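Local coordinates for cytochrome c-552 Ks_3358 (Candidatus Kuenenia stuttgartiensis, PDB 5MXZ), which carries a covalently bound heme c whose iron has histidine and methionine ligands, and probably transfers electrons as a small c-type cytochrome, at residues Thr15-Asp20 against Arg33-Ala38; Ile50-Glu55 against Glu59-Phe64. The protein carries 1 engineered substitution. All coordinates share one frame; numbering follows the deposited sequence.

Contact 1: residues Thr15-Asp20 against Arg33-Ala38; sequences TCHGVD and RKFADA. With HEC (heme c), chain B; EDO (1,2-ethanediol), chain Q; EDO (1,2-ethanediol), chain O; EDO (1,2-ethanediol), chain N.
The imidazole of His17 and the ring of Phe35 form an offset stack, with centroids 4.6 Å apart and planes turned by only 22°. Phe35 CZ sits over one imidazole face toward its rim, 3.4 Å from His17 ND1. With CG anti to its own carbonyl carbon (chi1 -50°), His17 sends NE2 to the heme iron at 2.1 Å, while the neighbouring Cys16 SG is joined to the vinyl-derived carbon CAC of the heme. These two residues close the CXXCH heme-binding motif of c-type cytochromes, which begins at Cys13, and Phe35 packs behind the proximal histidine. Phe35 also turns its edge to the porphyrin, with heme C4A near the ring plane and 3.5 Å from Phe35 CZ. The second imidazole nitrogen is satisfied through water: His17 ND1 donates to a water at 2.8 Å, which donates to Arg33 O at 2.7 Å. The bridge, the iron bond and the stacked phenyl should limit rotation of the imidazole, and the bridge may make it a somewhat stronger electron donor to the iron. Toward Asp20 the fit is loose. Ala36 CB approaches Asp20 O no closer than 4.0 Å, and the Asp20 carboxylate turns to Asn22 and to a 1,2-ethanediol, probably from the crystallisation liquor. Other such diols hydrogen-bond to Gly18 O and, on the Arg33 side, to Arg33 N and Lys34 O. Segment 15-20 lies in the loop after helix 5-12, whose Phe9 touches His17; segment 33-38 follows helix 25-30, whose Leu26 and Leu30 touch Cys16, and runs into helix 38-43, N-capped by Asp37.

Contact 2: residues Ile50-Glu55 against Glu59-Phe64; sequences IEQINE and EMMMPF. With ZN (zinc ion), chain H; HEC (heme c), chain B.
Gln52 lays its side chain over the heme margin, CG 3.4 Å from heme C2A, and its amide end crosses Met61 obliquely, with NE2 3.6 Å from Met61 SD. The bend at chi2 (67°) brings the amide there; OE1 accepts from Arg48 and NE2 is hydrogen-bonded to Thr57, which fixes the amide's orientation. Met61 runs extended to its sulfur, CG anti to the backbone N (chi1 -175°), and SD binds the iron at 2.2 Å. Its methyl CE turns back to the helix, 3.3 Å from Gln52 O. Farther along, Phe64 N donates to Ile53 O at 2.8 Å, with an N-H...O angle of 141°, and more weakly to Asn54 O, tying the loop to the helix's C-terminal turn. Ile53 O also lies at the edge of the Phe64 ring, whose one face is covered near its centre by heme CBB. Ile53 CG2 packs on Phe64 CB at 3.8 Å, and Pro63 CB rests on Asn54 O. Helix 46-55 and the following loop thus form the methionine-ligand side of the heme crevice characteristic of class I c-type cytochromes.

Contact 1 and contact 2 supply the two axial ligands of one heme c, on opposite faces of the porphyrin: His17 NE2 and Met61 SD stand 4.2 Å apart with the iron between them. The contact centres are 15 Å apart, on opposite sides of the chain's centre, and in sequence contact 1 closes before contact 2 opens. Each also puts further residues on the porphyrin, Phe35 from contact 1 and Gln52, Ile53 and Phe64 from contact 2, so that together they enclose the heme from its two faces. Trp40, Arg48 and Thr57 also hydrogen-bond to the heme; Trp40 meets Phe35, and the other two hold Gln52.

Contact 1: residues Thr15-Asp20 against Arg33-Ala38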
loop_
_atom_site.group_PDB
_atom_site.type_symbol
_atom_site.label_atom_id
_atom_site.label_comp_id
_atom_site.label_asym_id
_atom_site.label_seq_id
_atom_site.Cartn_x
_atom_site.Cartn_y
_atom_site.Cartn_z
ATOM N N THR A 15 -8.613 -4.595 -0.088
ATOM C CA THR A 15 -9.061 -5.680 -0.965
ATOM C C THR A 15 -7.909 -6.555 -1.481
ATOM O O THR A 15 -8.114 -7.722 -1.787
ATOM C CB THR A 15 -9.990 -5.195 -2.114
ATOM O OG1 THR A 15 -10.561 -6.330 -2.777
ATOM C CG2 THR A 15 -9.249 -4.324 -3.140
ATOM N N CYS A 16 -6.701 -5.990 -1.559
ATOM C CA CYS A 16 -5.518 -6.744 -1.976
ATOM C C CYS A 16 -4.485 -6.916 -0.858
ATOM O O CYS A 16 -3.890 -7.989 -0.731
ATOM C CB CYS A 16 -4.861 -6.112 -3.199
ATOM S SG CYS A 16 -5.879 -6.119 -4.703
ATOM N N HIS A 17 -4.273 -5.856 -0.078
ATOM C CA HIS A 17 -3.383 -5.887 1.087
ATOM C C HIS A 17 -4.227 -5.844 2.363
ATOM O O HIS A 17 -4.768 -4.784 2.717
ATOM C CB HIS A 17 -2.441 -4.682 1.088
ATOM C CG HIS A 17 -1.718 -4.454 -0.203
ATOM N ND1 HIS A 17 -0.602 -5.173 -0.568
ATOM C CD2 HIS A 17 -1.932 -3.559 -1.198
ATOM C CE1 HIS A 17 -0.168 -4.746 -1.742
ATOM N NE2 HIS A 17 -0.953 -3.761 -2.142
ATOM N N GLY A 18 -4.344 -6.976 3.055
ATOM C CA GLY A 18 -5.125 -7.051 4.302
ATOM C C GLY A 18 -4.550 -6.195 5.423
ATOM O O GLY A 18 -3.356 -5.863 5.412
ATOM N N VAL A 19 -5.393 -5.857 6.402
ATOM C CA VAL A 19 -4.986 -5.002 7.539
ATOM C C VAL A 19 -3.887 -5.599 8.424
ATOM O O VAL A 19 -3.117 -4.858 9.042
ATOM C CB VAL A 19 -6.179 -4.525 8.413
ATOM C CG1 VAL A 19 -7.076 -3.589 7.618
ATOM C CG2 VAL A 19 -6.974 -5.693 8.989
ATOM N N ASP A 20 -3.813 -6.929 8.469
ATOM C CA ASP A 20 -2.836 -7.637 9.308
ATOM C C ASP A 20 -1.395 -7.630 8.763
ATOM O O ASP A 20 -0.484 -8.179 9.397
ATOM C CB ASP A 20 -3.315 -9.073 9.611
ATOM C CG ASP A 20 -3.578 -9.908 8.354
ATOM O OD1 ASP A 20 -3.517 -9.388 7.216
ATOM O OD2 ASP A 20 -3.862 -11.116 8.514
ATOM N N ARG A 33 3.026 -9.268 -1.913
ATOM C CA ARG A 33 3.667 -9.955 -0.784
ATOM C C ARG A 33 3.291 -9.282 0.543
ATOM O O ARG A 33 2.524 -8.313 0.556
ATOM C CB ARG A 33 5.194 -9.986 -0.964
ATOM C CG ARG A 33 5.704 -10.898 -2.073
ATOM C CD ARG A 33 5.933 -10.118 -3.353
ATOM N NE ARG A 33 6.726 -10.845 -4.337
ATOM C CZ ARG A 33 8.009 -10.613 -4.610
ATOM N NH1 ARG A 33 8.689 -9.663 -3.976
ATOM N NH2 ARG A 33 8.614 -11.334 -5.537
ATOM N N LYS A 34 3.826 -9.792 1.652
ATOM C CA LYS A 34 3.533 -9.253 2.988
ATOM C C LYS A 34 4.126 -7.868 3.187
ATOM O O LYS A 34 5.240 -7.598 2.729
ATOM C CB LYS A 34 4.115 -10.155 4.079
ATOM C CG LYS A 34 3.534 -11.549 4.159
ATOM C CD LYS A 34 4.082 -12.265 5.382
ATOM C CE LYS A 34 3.556 -13.686 5.452
ATOM N NZ LYS A 34 3.863 -14.293 6.773
ATOM N N PHE A 35 3.375 -6.997 3.860
ATOM C CA PHE A 35 3.947 -5.777 4.445
ATOM C C PHE A 35 4.607 -6.080 5.788
ATOM O O PHE A 35 5.634 -5.473 6.127
ATOM C CB PHE A 35 2.898 -4.675 4.637
ATOM C CG PHE A 35 2.386 -4.068 3.360
ATOM C CD1 PHE A 35 3.196 -3.965 2.220
ATOM C CD2 PHE A 35 1.088 -3.556 3.306
ATOM C CE1 PHE A 35 2.705 -3.386 1.049
ATOM C CE2 PHE A 35 0.598 -2.974 2.144
ATOM C CZ PHE A 35 1.407 -2.896 1.015
ATOM N N ALA A 36 4.010 -7.010 6.541
ATOM C CA ALA A 36 4.507 -7.415 7.861
ATOM C C ALA A 36 5.740 -8.293 7.704
ATOM O O ALA A 36 5.692 -9.514 7.876
ATOM C CB ALA A 36 3.418 -8.121 8.662
ATOM N N ASP A 37 6.841 -7.640 7.348
ATOM C CA ASP A 37 8.099 -8.296 7.051
ATOM C C ASP A 37 9.208 -7.301 7.335
ATOM O O ASP A 37 9.359 -6.312 6.609
ATOM C CB ASP A 37 8.149 -8.748 5.586
ATOM C CG ASP A 37 9.378 -9.587 5.278
ATOM O OD1 ASP A 37 10.489 -9.026 5.142
ATOM O OD2 ASP A 37 9.228 -10.821 5.173
ATOM N N ALA A 38 9.978 -7.577 8.390
ATOM C CA ALA A 38 11.071 -6.710 8.838
ATOM C C ALA A 38 12.075 -6.375 7.732
ATOM O O ALA A 38 12.450 -5.204 7.588
ATOM C CB ALA A 38 11.781 -7.314 10.043
HETATM FE FE HEC B . -0.610 -2.495 -3.776
HETATM C CHA HEC B . 2.547 -3.672 -4.467
HETATM C CHB HEC B . 0.665 -0.375 -1.391
HETATM C CHC HEC B . -3.690 -0.959 -3.558
HETATM C CHD HEC B . -1.985 -5.103 -5.507
HETATM N NA HEC B . 1.308 -2.072 -3.067
HETATM C C1A HEC B . 2.457 -2.682 -3.391
HETATM C C2A HEC B . 3.659 -2.192 -2.686
HETATM C C3A HEC B . 3.109 -1.193 -1.761
HETATM C C4A HEC B . 1.656 -1.222 -2.085
HETATM C CMA HEC B . 3.849 -0.345 -0.753
HETATM C CAA HEC B . 5.068 -2.692 -2.866
HETATM C CBA HEC B . 6.076 -1.789 -3.525
HETATM C CGA HEC B . 7.427 -2.455 -3.349
HETATM O O1A HEC B . 7.525 -3.574 -2.797
HETATM O O2A HEC B . 8.420 -1.852 -3.773
HETATM N NB HEC B . -1.386 -0.899 -2.670
HETATM C C1B HEC B . -0.747 -0.160 -1.728
HETATM C C2B HEC B . -1.558 0.909 -1.080
HETATM C C3B HEC B . -2.846 0.705 -1.757
HETATM C C4B HEC B . -2.642 -0.423 -2.682
HETATM C CMB HEC B . -1.160 1.897 -0.014
HETATM C CAB HEC B . -4.092 1.468 -1.586
HETATM C CBB HEC B . -4.064 2.901 -2.072
HETATM N NC HEC B . -2.538 -2.941 -4.447
HETATM C C1C HEC B . -3.684 -2.264 -4.229
HETATM C C2C HEC B . -4.917 -2.885 -4.795
HETATM C C3C HEC B . -4.369 -4.116 -5.383
HETATM C C4C HEC B . -2.922 -4.061 -5.087
HETATM C CMC HEC B . -6.336 -2.375 -4.755
HETATM C CAC HEC B . -5.111 -5.214 -6.076
HETATM C CBC HEC B . -5.879 -4.898 -7.335
HETATM N ND HEC B . 0.164 -4.103 -4.844
HETATM C C1D HEC B . -0.518 -5.068 -5.489
HETATM C C2D HEC B . 0.315 -6.082 -6.171
HETATM C C3D HEC B . 1.681 -5.651 -5.847
HETATM C C4D HEC B . 1.445 -4.444 -5.029
HETATM C CMD HEC B . -0.124 -7.276 -6.979
HETATM C CAD HEC B . 3.001 -6.236 -6.267
HETATM C CBD HEC B . 3.468 -5.342 -7.427
HETATM C CGD HEC B . 4.862 -4.753 -7.271
HETATM O O1D HEC B . 5.379 -4.182 -8.262
HETATM O O2D HEC B . 5.481 -4.836 -6.183
HETATM C C1 EDO Q . 3.790 -5.895 -1.190
HETATM O O1 EDO Q . 3.917 -6.726 -2.345
HETATM C C2 EDO Q . 5.163 -5.633 -0.561
HETATM O O2 EDO Q . 5.718 -6.812 0.033
HETATM C C1 EDO O . -5.680 -12.402 4.836
HETATM O O1 EDO O . -5.053 -11.116 4.929
HETATM C C2 EDO O . -5.717 -13.054 6.214
HETATM O O2 EDO O . -4.397 -13.057 6.771
HETATM C C1 EDO N . -0.198 -3.305 8.045
HETATM O O1 EDO N . 1.071 -3.176 7.394
HETATM C C2 EDO N . -1.292 -2.749 7.141
HETATM O O2 EDO N . -1.264 -3.443 5.890
HETATM O O HOH W 1 0.109 -7.189 1.215
#

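Contact 2: residues Ile50-Glu55 against Glu59-Phe64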
loop_
_atom_site.group_PDB
_atom_site.type_symbol
_atom_site.label_atom_id
_atom_site.label_comp_id
_atom_site.label_asym_id
_atom_site.label_seq_id
_atom_site.Cartn_x
_atom_site.Cartn_y
_atom_site.Cartn_z
ATOM N N ILE A 50 5.520 5.510 -1.929
ATOM C CA ILE A 50 4.768 6.608 -2.558
ATOM C C ILE A 50 4.658 6.408 -4.075
ATOM O O ILE A 50 3.555 6.513 -4.634
ATOM C CB ILE A 50 5.354 8.001 -2.174
ATOM C CG1 ILE A 50 5.078 8.292 -0.691
ATOM C CG2 ILE A 50 4.768 9.122 -3.036
ATOM C CD1 ILE A 50 6.077 9.224 -0.023
ATOM N N GLU A 51 5.781 6.092 -4.722
ATOM C CA GLU A 51 5.789 5.836 -6.166
ATOM C C GLU A 51 4.854 4.682 -6.533
ATOM O O GLU A 51 4.102 4.782 -7.510
ATOM C CB GLU A 51 7.201 5.567 -6.698
ATOM C CG GLU A 51 7.256 5.564 -8.223
ATOM C CD GLU A 51 8.597 5.156 -8.806
ATOM O OE1 GLU A 51 9.063 5.846 -9.738
ATOM O OE2 GLU A 51 9.171 4.137 -8.362
ATOM N N GLN A 52 4.893 3.615 -5.733
ATOM C CA GLN A 52 4.039 2.449 -5.957
ATOM C C GLN A 52 2.555 2.787 -5.881
ATOM O O GLN A 52 1.789 2.352 -6.741
ATOM C CB GLN A 52 4.389 1.307 -5.006
ATOM C CG GLN A 52 3.601 0.028 -5.285
ATOM C CD GLN A 52 3.961 -0.626 -6.609
ATOM O OE1 GLN A 52 5.128 -0.627 -7.024
ATOM N NE2 GLN A 52 2.959 -1.185 -7.283
ATOM N N ILE A 53 2.155 3.563 -4.869
ATOM C CA ILE A 53 0.758 4.011 -4.741
ATOM C C ILE A 53 0.397 4.898 -5.944
ATOM O O ILE A 53 -0.645 4.699 -6.571
ATOM C CB ILE A 53 0.486 4.747 -3.401
ATOM C CG1 ILE A 53 0.872 3.853 -2.215
ATOM C CG2 ILE A 53 -0.980 5.190 -3.292
ATOM C CD1 ILE A 53 1.109 4.588 -0.909
ATOM N N ASN A 54 1.282 5.837 -6.280
ATOM C CA ASN A 54 1.062 6.747 -7.409
ATOM C C ASN A 54 0.926 6.047 -8.761
ATOM O O ASN A 54 -0.029 6.308 -9.508
ATOM C CB ASN A 54 2.169 7.800 -7.483
ATOM C CG ASN A 54 1.971 8.932 -6.494
ATOM O OD1 ASN A 54 0.868 9.156 -5.977
ATOM N ND2 ASN A 54 3.046 9.667 -6.233
ATOM N N GLU A 55 1.857 5.148 -9.060
ATOM C CA GLU A 55 1.980 4.603 -10.412
ATOM C C GLU A 55 1.461 3.183 -10.586
ATOM O O GLU A 55 1.100 2.794 -11.697
ATOM C CB GLU A 55 3.429 4.687 -10.885
ATOM C CG GLU A 55 3.928 6.111 -11.071
ATOM C CD GLU A 55 5.435 6.192 -11.188
ATOM O OE1 GLU A 55 5.976 7.301 -11.009
ATOM O OE2 GLU A 55 6.091 5.156 -11.448
ATOM N N GLU A 59 -0.801 -4.650 -14.813
ATOM C CA GLU A 59 -1.402 -5.984 -14.617
ATOM C C GLU A 59 -1.399 -6.500 -13.172
ATOM O O GLU A 59 -1.809 -7.637 -12.917
ATOM C CB GLU A 59 -0.782 -7.044 -15.563
ATOM C CG GLU A 59 -0.684 -6.678 -17.044
ATOM C CD GLU A 59 -1.929 -6.006 -17.598
ATOM O OE1 GLU A 59 -1.779 -5.004 -18.326
ATOM O OE2 GLU A 59 -3.055 -6.462 -17.308
ATOM N N MET A 60 -0.959 -5.665 -12.231
ATOM C CA MET A 60 -0.843 -6.070 -10.825
ATOM C C MET A 60 -1.570 -5.127 -9.868
ATOM O O MET A 60 -2.408 -5.562 -9.071
ATOM C CB MET A 60 0.629 -6.207 -10.428
ATOM C CG MET A 60 1.402 -7.275 -11.193
ATOM S SD MET A 60 2.959 -7.655 -10.386
ATOM C CE MET A 60 3.840 -8.462 -11.716
ATOM N N MET A 61 -1.238 -3.840 -9.959
ATOM C CA MET A 61 -1.796 -2.814 -9.085
ATOM C C MET A 61 -2.097 -1.569 -9.914
ATOM O O MET A 61 -1.233 -1.096 -10.664
ATOM C CB MET A 61 -0.797 -2.490 -7.955
ATOM C CG MET A 61 -1.304 -1.508 -6.906
ATOM S SD MET A 61 -0.165 -1.302 -5.515
ATOM C CE MET A 61 -0.429 0.444 -5.215
ATOM N N MET A 62 -3.322 -1.056 -9.786
ATOM C CA MET A 62 -3.722 0.187 -10.458
ATOM C C MET A 62 -2.952 1.394 -9.891
ATOM O O MET A 62 -2.537 1.362 -8.723
ATOM C CB MET A 62 -5.254 0.405 -10.393
ATOM C CG MET A 62 -5.855 0.604 -8.999
ATOM S SD MET A 62 -5.959 -0.909 -8.011
ATOM C CE MET A 62 -7.400 -1.711 -8.716
ATOM N N PRO A 63 -2.727 2.441 -10.721
ATOM C CA PRO A 63 -2.191 3.693 -10.177
ATOM C C PRO A 63 -3.255 4.421 -9.348
ATOM O O PRO A 63 -4.447 4.348 -9.671
ATOM C CB PRO A 63 -1.824 4.515 -11.426
ATOM C CG PRO A 63 -2.059 3.631 -12.611
ATOM C CD PRO A 63 -2.968 2.529 -12.175
ATOM N N PHE A 64 -2.829 5.098 -8.283
ATOM C CA PHE A 64 -3.757 5.864 -7.447
ATOM C C PHE A 64 -3.582 7.379 -7.533
ATOM O O PHE A 64 -4.312 8.120 -6.863
ATOM C CB PHE A 64 -3.700 5.387 -5.988
ATOM C CG PHE A 64 -4.371 4.060 -5.761
ATOM C CD1 PHE A 64 -3.686 2.867 -5.982
ATOM C CD2 PHE A 64 -5.697 4.003 -5.336
ATOM C CE1 PHE A 64 -4.311 1.639 -5.776
ATOM C CE2 PHE A 64 -6.331 2.779 -5.133
ATOM C CZ PHE A 64 -5.633 1.595 -5.355
HETATM ZN ZN ZN H . 11.415 3.933 -9.546
HETATM FE FE HEC B . -0.610 -2.495 -3.776
HETATM C CHA HEC B . 2.547 -3.672 -4.467
HETATM C CHB HEC B . 0.665 -0.375 -1.391
HETATM C CHC HEC B . -3.690 -0.959 -3.558
HETATM C CHD HEC B . -1.985 -5.103 -5.507
HETATM N NA HEC B . 1.308 -2.072 -3.067
HETATM C C1A HEC B . 2.457 -2.682 -3.391
HETATM C C2A HEC B . 3.659 -2.192 -2.686
HETATM C C3A HEC B . 3.109 -1.193 -1.761
HETATM C C4A HEC B . 1.656 -1.222 -2.085
HETATM C CMA HEC B . 3.849 -0.345 -0.753
HETATM C CAA HEC B . 5.068 -2.692 -2.866
HETATM C CBA HEC B . 6.076 -1.789 -3.525
HETATM C CGA HEC B . 7.427 -2.455 -3.349
HETATM O O1A HEC B . 7.525 -3.574 -2.797
HETATM O O2A HEC B . 8.420 -1.852 -3.773
HETATM N NB HEC B . -1.386 -0.899 -2.670
HETATM C C1B HEC B . -0.747 -0.160 -1.728
HETATM C C2B HEC B . -1.558 0.909 -1.080
HETATM C C3B HEC B . -2.846 0.705 -1.757
HETATM C C4B HEC B . -2.642 -0.423 -2.682
HETATM C CMB HEC B . -1.160 1.897 -0.014
HETATM C CAB HEC B . -4.092 1.468 -1.586
HETATM C CBB HEC B . -4.064 2.901 -2.072
HETATM N NC HEC B . -2.538 -2.941 -4.447
HETATM C C1C HEC B . -3.684 -2.264 -4.229
HETATM C C2C HEC B . -4.917 -2.885 -4.795
HETATM C C3C HEC B . -4.369 -4.116 -5.383
HETATM C C4C HEC B . -2.922 -4.061 -5.087
HETATM C CMC HEC B . -6.336 -2.375 -4.755
HETATM C CAC HEC B . -5.111 -5.214 -6.076
HETATM C CBC HEC B . -5.879 -4.898 -7.335
HETATM N ND HEC B . 0.164 -4.103 -4.844
HETATM C C1D HEC B . -0.518 -5.068 -5.489
HETATM C C2D HEC B . 0.315 -6.082 -6.171
HETATM C C3D HEC B . 1.681 -5.651 -5.847
HETATM C C4D HEC B . 1.445 -4.444 -5.029
HETATM C CMD HEC B . -0.124 -7.276 -6.979
HETATM C CAD HEC B . 3.001 -6.236 -6.267
HETATM C CBD HEC B . 3.468 -5.342 -7.427
HETATM C CGD HEC B . 4.862 -4.753 -7.271
HETATM O O1D HEC B . 5.379 -4.182 -8.262
HETATM O O2D HEC B . 5.481 -4.836 -6.183
#